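Local atomic coordinates of extracellular solute-binding protein (Conexibacter woesei, PDB entry 4P98), a protein that probably binds a small solute outside the cell membrane and hands it to an ABC transporter, as in other BMP-family lipoproteins. Residues Ala165-Ala170 and Ala174-Thr179. Residues are numbered along the deposited sequence; the frame is centred on the assembly and turned at random.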
loop_
_atom_site.group_PDB
_atom_site.type_symbol
_atom_site.label_atom_id
_atom_site.label_comp_id
_atom_site.label_asym_id
_atom_site.label_seq_id
_atom_site.Cartn_x
_atom_site.Cartn_y
_atom_site.Cartn_z
ATOM N N ALA A 165 4.371 6.679 -15.919
ATOM C CA ALA A 165 4.005 5.660 -16.896
ATOM C C ALA A 165 2.503 5.405 -16.965
ATOM O O ALA A 165 1.937 5.302 -18.055
ATOM C CB ALA A 165 4.757 4.360 -16.618
ATOM N N GLY A 166 1.855 5.301 -15.811
ATOM C CA GLY A 166 0.406 5.138 -15.749
ATOM C C GLY A 166 -0.338 6.301 -16.377
ATOM O O GLY A 166 -1.329 6.111 -17.102
ATOM N N LEU A 167 0.148 7.508 -16.096
ATOM C CA LEU A 167 -0.442 8.723 -16.649
ATOM C C LEU A 167 -0.268 8.776 -18.164
ATOM O O LEU A 167 -1.214 9.101 -18.877
ATOM C CB LEU A 167 0.176 9.969 -16.007
ATOM C CG LEU A 167 -0.348 11.315 -16.530
ATOM C CD1 LEU A 167 -1.837 11.448 -16.273
ATOM C CD2 LEU A 167 0.419 12.438 -15.850
ATOM N N LYS A 168 0.933 8.458 -18.644
ATOM C CA LYS A 168 1.208 8.444 -20.078
ATOM C C LYS A 168 0.316 7.428 -20.799
ATOM O O LYS A 168 -0.142 7.690 -21.905
ATOM C CB LYS A 168 2.678 8.139 -20.353
ATOM C CG LYS A 168 3.061 8.231 -21.822
ATOM C CD LYS A 168 4.517 7.867 -22.026
ATOM C CE LYS A 168 4.875 7.821 -23.500
ATOM N NZ LYS A 168 6.306 7.483 -23.688
ATOM N N ALA A 169 0.058 6.291 -20.160
ATOM C CA ALA A 169 -0.773 5.248 -20.750
ATOM C C ALA A 169 -2.221 5.704 -20.878
ATOM O O ALA A 169 -2.828 5.549 -21.930
ATOM C CB ALA A 169 -0.688 3.962 -19.938
ATOM N N ALA A 170 -2.772 6.274 -19.815
ATOM C CA ALA A 170 -4.171 6.674 -19.818
ATOM C C ALA A 170 -4.417 8.020 -20.503
ATOM O O ALA A 170 -5.507 8.252 -21.028
ATOM C CB ALA A 170 -4.727 6.691 -18.409
ATOM N N ALA A 174 -1.422 14.572 -21.237
ATOM C CA ALA A 174 -1.270 15.263 -19.950
ATOM C C ALA A 174 0.183 15.622 -19.673
ATOM O O ALA A 174 1.097 14.909 -20.084
ATOM C CB ALA A 174 -1.821 14.425 -18.818
ATOM N N SER A 175 0.395 16.746 -18.995
ATOM C CA SER A 175 1.736 17.133 -18.577
ATOM C C SER A 175 1.875 16.825 -17.088
ATOM O O SER A 175 0.880 16.688 -16.362
ATOM C CB SER A 175 2.017 18.605 -18.880
ATOM O OG SER A 175 1.201 19.427 -18.086
ATOM N N TYR A 176 3.117 16.715 -16.646
ATOM C CA TYR A 176 3.418 16.158 -15.334
ATOM C C TYR A 176 4.628 16.867 -14.737
ATOM O O TYR A 176 5.624 17.091 -15.424
ATOM C CB TYR A 176 3.689 14.659 -15.477
ATOM C CG TYR A 176 4.119 13.954 -14.206
ATOM C CD1 TYR A 176 3.187 13.495 -13.278
ATOM C CD2 TYR A 176 5.464 13.747 -13.940
ATOM C CE1 TYR A 176 3.597 12.841 -12.116
ATOM C CE2 TYR A 176 5.881 13.109 -12.788
ATOM C CZ TYR A 176 4.950 12.652 -11.891
ATOM O OH TYR A 176 5.402 12.022 -10.761
ATOM N N GLU A 177 4.519 17.222 -13.460
ATOM C CA GLU A 177 5.641 17.764 -12.698
ATOM C C GLU A 177 5.616 17.114 -11.328
ATOM O O GLU A 177 4.552 16.777 -10.809
ATOM C CB GLU A 177 5.549 19.293 -12.551
ATOM C CG GLU A 177 6.867 19.940 -12.142
ATOM C CD GLU A 177 6.775 21.446 -11.896
ATOM O OE1 GLU A 177 5.839 22.107 -12.417
ATOM O OE2 GLU A 177 7.654 21.976 -11.176
ATOM N N GLU A 178 6.789 16.937 -10.745
ATOM C CA GLU A 178 6.882 16.354 -9.417
ATOM C C GLU A 178 7.948 17.068 -8.587
ATOM O O GLU A 178 8.881 17.675 -9.119
ATOM C CB GLU A 178 7.171 14.854 -9.510
ATOM C CG GLU A 178 8.584 14.539 -9.965
ATOM C CD GLU A 178 8.753 13.128 -10.491
ATOM O OE1 GLU A 178 7.875 12.266 -10.276
ATOM O OE2 GLU A 178 9.800 12.889 -11.112
ATOM N N THR A 179 7.780 16.989 -7.276
ATOM C CA THR A 179 8.690 17.595 -6.323
ATOM C C THR A 179 8.895 16.622 -5.182
ATOM O O THR A 179 7.947 15.985 -4.717
ATOM C CB THR A 179 8.097 18.902 -5.749
ATOM O OG1 THR A 179 7.897 19.838 -6.807
ATOM C CG2 THR A 179 9.019 19.533 -4.727
#
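Leu-167, on the last turns of helix 154-170, divides its two methyl groups between Ala-174, in the loop just before strand 175-180, and Tyr-176, the second residue of that strand. Leu-167 CD1 lies 3.9 Å from Ala-174 CB. Leu-167 CD2 reaches further along the strand and meets Tyr-176 at the root of its side chain, 3.9 Å from Tyr-176 CD1 and 4.0 Å from Tyr-176 CB, approaching the ring at a slant. A first torsion that sets CG of the leucine anti to the backbone N (chi1 179°) carries CG away from the helix backbone, and the fork there divides the methyls between the two partners. Tyr-176 CG is likewise anti to its own N (chi1 176°), and the ring lies against helix 154-170, touching His-160, Ile-163 and Arg-164. Its far end is tethered: Tyr-176 OH donates to Glu-178 OE1 at 2.5 Å, 36° out of the carboxylate plane, and the same oxygen is hydrogen-bonded to His-160 ND1. Val-145 and Ala-136 also touch Leu-167, so the leucine is buried between strand 144-149 and helix 125-137. Strand 144-149, helix 154-170 and strand 175-180 make up a beta-alpha-beta unit at the outer edge of the five-stranded parallel sheet of one lobe. Replacing Leu-167 by an alanine would probably open a gap beside Ala-174 and take away the methyl packed against Tyr-176 CB and CD1. Between the segments the hold is purely apolar, whereas the polar bond of the tyrosine hydroxyl fixes the ring from within the strand.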